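Local atomic coordinates of CS1 fimbrial subunit A (Escherichia coli, PDB entry 4HJI), a protein that builds the CS1 fimbriae of enterotoxigenic Escherichia coli, polar filaments that enable the bacterium to colonize the epithelium of specific host organs. Residues Lys97-Thr101 against Thr102-Ile106; Thr134-Gly138 against Gly139-Ala143. All coordinates share one frame; numbering follows the deposited sequence.

Both contacts are local turns in one pilin domain, and they follow each other in series, neither nesting nor crossing. Following the chain from the N terminus, strands 68-80 and 87-94 directly precede interaction 1, which closes the short loop between strand 97-98, paired with 87-94, and strand 104-106, paired with 68-80. After strand 119-131 comes interaction 2, where residues 134-143 fold back on themselves before strand 144-156. The two lie well apart, with centres 27 Å from each other and nearest atoms about 13 Å. Strand 87-94 relates them through backbone hydrogen bonds, V92 with L99 of the first and Q87 with T137 of the second.

Interaction 1 of 2, residues Lys97-Thr101 against Thr102-Ile106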
loop_
_atom_site.group_PDB
_atom_site.type_symbol
_atom_site.label_atom_id
_atom_site.label_comp_id
_atom_site.label_asym_id
_atom_site.label_seq_id
_atom_site.Cartn_x
_atom_site.Cartn_y
_atom_site.Cartn_z
ATOM N N LYS A 97 6.637 -7.529 4.475
ATOM C CA LYS A 97 7.855 -6.950 3.900
ATOM C C LYS A 97 7.617 -5.460 3.556
ATOM O O LYS A 97 6.573 -5.106 3.030
ATOM C CB LYS A 97 8.224 -7.722 2.629
ATOM C CG LYS A 97 8.528 -9.196 2.868
ATOM C CD LYS A 97 7.753 -10.124 1.941
ATOM C CE LYS A 97 7.806 -11.580 2.414
ATOM N NZ LYS A 97 6.449 -12.224 2.283
ATOM N N PRO A 98 8.588 -4.580 3.851
ATOM C CA PRO A 98 8.457 -3.176 3.472
ATOM C C PRO A 98 8.619 -3.031 1.965
ATOM O O PRO A 98 9.465 -3.706 1.363
ATOM C CB PRO A 98 9.617 -2.495 4.225
ATOM C CG PRO A 98 10.606 -3.557 4.382
ATOM C CD PRO A 98 9.830 -4.821 4.600
ATOM N N LEU A 99 7.780 -2.195 1.369
ATOM C CA LEU A 99 7.872 -1.898 -0.044
ATOM C C LEU A 99 8.704 -0.636 -0.268
ATOM O O LEU A 99 8.899 0.185 0.626
ATOM C CB LEU A 99 6.474 -1.691 -0.613
ATOM C CG LEU A 99 5.471 -2.850 -0.507
ATOM C CD1 LEU A 99 4.147 -2.462 -1.156
ATOM C CD2 LEU A 99 6.016 -4.142 -1.094
ATOM N N SER A 100 9.240 -0.519 -1.477
ATOM C CA SER A 100 9.985 0.662 -1.906
ATOM C C SER A 100 9.836 0.747 -3.430
ATOM O O SER A 100 9.131 -0.066 -4.029
ATOM C CB SER A 100 11.450 0.540 -1.519
ATOM O OG SER A 100 12.062 -0.517 -2.226
ATOM N N THR A 101 10.590 1.654 -4.051
ATOM C CA THR A 101 10.579 1.770 -5.510
ATOM C C THR A 101 11.395 0.636 -6.152
ATOM O O THR A 101 11.405 0.498 -7.365
ATOM C CB THR A 101 11.095 3.145 -5.987
ATOM O OG1 THR A 101 12.359 3.459 -5.364
ATOM C CG2 THR A 101 10.083 4.234 -5.678
ATOM N N THR A 102 12.102 -0.161 -5.347
ATOM C CA THR A 102 12.728 -1.364 -5.833
ATOM C C THR A 102 11.831 -2.546 -5.601
ATOM O O THR A 102 11.389 -2.785 -4.466
ATOM C CB THR A 102 14.043 -1.641 -5.075
ATOM O OG1 THR A 102 14.873 -0.485 -5.131
ATOM C CG2 THR A 102 14.775 -2.824 -5.668
ATOM N N GLY A 103 11.570 -3.301 -6.661
ATOM C CA GLY A 103 10.661 -4.430 -6.556
ATOM C C GLY A 103 11.173 -5.492 -5.617
ATOM O O GLY A 103 12.384 -5.743 -5.553
ATOM N N ILE A 104 10.247 -6.081 -4.860
ATOM C CA ILE A 104 10.522 -7.296 -4.116
ATOM C C ILE A 104 9.651 -8.428 -4.653
ATOM O O ILE A 104 8.512 -8.210 -5.075
ATOM C CB ILE A 104 10.349 -7.112 -2.587
ATOM C CG1 ILE A 104 8.893 -6.959 -2.149
ATOM C CG2 ILE A 104 11.166 -5.921 -2.103
ATOM C CD1 ILE A 104 8.745 -7.042 -0.643
ATOM N N THR A 105 10.209 -9.632 -4.648
ATOM C CA THR A 105 9.498 -10.808 -5.101
ATOM C C THR A 105 8.969 -11.569 -3.903
ATOM O O THR A 105 9.690 -11.813 -2.929
ATOM C CB THR A 105 10.379 -11.735 -5.948
ATOM O OG1 THR A 105 10.837 -11.031 -7.107
ATOM C CG2 THR A 105 9.584 -12.962 -6.386
ATOM N N ILE A 106 7.698 -11.936 -3.971
ATOM C CA ILE A 106 7.084 -12.811 -2.987
ATOM C C ILE A 106 6.872 -14.160 -3.671
ATOM O O ILE A 106 6.087 -14.250 -4.617
ATOM C CB ILE A 106 5.772 -12.193 -2.483
ATOM C CG1 ILE A 106 6.102 -10.891 -1.734
ATOM C CG2 ILE A 106 5.011 -13.156 -1.577
ATOM C CD1 ILE A 106 5.087 -9.818 -1.945
HETATM O O HOH W 1 9.138 -3.138 -2.997
#
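T102 folds back on S100 in an ST turn, at the bend where the Ig-like pilin sandwich passes from strand 97-98 to strand 104-106. Its backbone N donates to S100 OG over 3.1 Å, with 149° at the hydrogen. The serine hydroxyl is placed for this by a chi1 of 66°, which lodges OG between its own N and carbonyl carbon. A water that accepts from S100 N at 3.0 Å lies 2.7 Å from T102 O, to which it can donate, though other acceptors compete for its protons. G103 carries the chain on to I104, whose side chain turns back across the loop. Its CD1 presses on K97 CB at 3.4 Å, closer than usual for two carbons, and also lies 4.0 Å from P98 O. L99 meets the same isoleucine at about a right angle, with CD2 4.0 Å from CD1 of I104. The leucine itself sits on V92 and F94 of strand 87-94 and on V70 and L72 of strand 68-80. Beyond T105, which faces away, I106 is buried against F94 and V70, and its side chain meets that of K97 at a slant through CG1. K97 runs past both isoleucines to a salt bridge with D110 and a hydrogen bond to A95 O, and on the way its CD lies 4.1 Å from I106 CG1.

Interaction 2 of 2, residues Thr134-Gly138 against Gly139-Ala143; sequences TRVTG and GALTA
The backbone reverses between V136 and L141, whose CA atoms lie 6.5 Å apart, through two successive glycines with positive phi, 84° at G138 and 154° at G139. At G139 any side chain would run into the carbonyl oxygen of G138, so the conformation calls for glycine. Across the mouth of this turn the contact is carried by apolar side chains rather than by hydrogen bonds between the two arms. V136 points into the turn, and its two methyls divide the work. With chi1 at -171°, CG1 stands opposite the backbone N and faces the returning main chain, 4.1 Å from G139 O and 4.3 Å from A140 O. CG2, on the N side, meets L141, approaching its branch point CG to 3.6 Å and its CD1 to 4.0 Å. The leucine does not aim directly at the valine from its CA; the far part of the side chain swings in, and the two side chains meet at a slant. All of this takes place in the surface loop that joins strands 119-131 and 144-156 of the Ig-like pilin fold. Strand 87-94 and the residue before it back the loop: V136 also rests on L86 and I88, and T137 is hydrogen-bonded, backbone to backbone, to Q87. At the start of the loop, D132 uses both carboxylate oxygens, OD1 taking the hydroxyl of T134 and OD2 forming a salt bridge with NH1 of R135. On the returning arm, L141 also packs on A133, and T142 O is hydrogen-bonded to Y146 OH.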
loop_
_atom_site.group_PDB
_atom_site.type_symbol
_atom_site.label_atom_id
_atom_site.label_comp_id
_atom_site.label_asym_id
_atom_site.label_seq_id
_atom_site.Cartn_x
_atom_site.Cartn_y
_atom_site.Cartn_z
ATOM N N THR A 134 6.619 11.686 13.129
ATOM C CA THR A 134 7.890 12.016 13.793
ATOM C C THR A 134 9.001 12.432 12.813
ATOM O O THR A 134 10.036 12.947 13.253
ATOM C CB THR A 134 8.417 10.870 14.671
ATOM O OG1 THR A 134 8.959 9.833 13.847
ATOM C CG2 THR A 134 7.316 10.300 15.536
ATOM N N ARG A 135 8.796 12.195 11.516
ATOM C CA ARG A 135 9.783 12.547 10.482
ATOM C C ARG A 135 9.274 13.558 9.437
ATOM O O ARG A 135 9.707 13.535 8.288
ATOM C CB ARG A 135 10.299 11.275 9.794
ATOM C CG ARG A 135 11.270 10.485 10.663
ATOM C CD ARG A 135 11.911 9.343 9.892
ATOM N NE ARG A 135 12.905 8.609 10.678
ATOM C CZ ARG A 135 12.619 7.739 11.647
ATOM N NH1 ARG A 135 11.361 7.485 11.987
ATOM N NH2 ARG A 135 13.607 7.129 12.291
ATOM N N VAL A 136 8.400 14.467 9.858
ATOM C CA VAL A 136 7.948 15.559 8.986
ATOM C C VAL A 136 9.133 16.365 8.461
ATOM O O VAL A 136 10.104 16.592 9.184
ATOM C CB VAL A 136 6.971 16.515 9.703
ATOM C CG1 VAL A 136 6.340 17.508 8.722
ATOM C CG2 VAL A 136 5.887 15.724 10.416
ATOM N N THR A 137 9.072 16.748 7.187
ATOM C CA THR A 137 10.130 17.529 6.534
ATOM C C THR A 137 9.540 18.804 5.957
ATOM O O THR A 137 8.347 18.862 5.680
ATOM C CB THR A 137 10.780 16.776 5.347
ATOM O OG1 THR A 137 9.881 16.745 4.222
ATOM C CG2 THR A 137 11.156 15.364 5.736
ATOM N N GLY A 138 10.399 19.805 5.762
ATOM C CA GLY A 138 10.004 21.098 5.196
ATOM C C GLY A 138 9.433 22.073 6.213
ATOM O O GLY A 138 8.962 23.151 5.850
ATOM N N GLY A 139 9.491 21.700 7.489
ATOM C CA GLY A 139 8.982 22.528 8.579
ATOM C C GLY A 139 8.599 21.641 9.749
ATOM O O GLY A 139 8.924 20.453 9.756
ATOM N N ALA A 140 7.897 22.216 10.725
ATOM C CA ALA A 140 7.463 21.485 11.916
ATOM C C ALA A 140 6.045 20.932 11.758
ATOM O O ALA A 140 5.362 21.204 10.773
ATOM C CB ALA A 140 7.547 22.386 13.139
ATOM N N LEU A 141 5.610 20.167 12.754
ATOM C CA LEU A 141 4.312 19.497 12.720
ATOM C C LEU A 141 3.187 20.507 12.905
ATOM O O LEU A 141 2.981 21.012 14.011
ATOM C CB LEU A 141 4.227 18.430 13.822
ATOM C CG LEU A 141 5.087 17.169 13.663
ATOM C CD1 LEU A 141 6.563 17.434 13.936
ATOM C CD2 LEU A 141 4.561 16.050 14.557
ATOM N N THR A 142 2.468 20.802 11.821
ATOM C CA THR A 142 1.365 21.761 11.865
ATOM C C THR A 142 0.019 21.054 11.783
ATOM O O THR A 142 -0.142 20.059 11.067
ATOM C CB THR A 142 1.453 22.812 10.736
ATOM O OG1 THR A 142 1.323 22.174 9.459
ATOM C CG2 THR A 142 2.770 23.567 10.790
ATOM N N ALA A 143 -0.948 21.583 12.521
ATOM C CA ALA A 143 -2.323 21.117 12.446
ATOM C C ALA A 143 -2.903 21.372 11.061
ATOM O O ALA A 143 -2.534 22.337 10.392
ATOM C CB ALA A 143 -3.166 21.811 13.494
#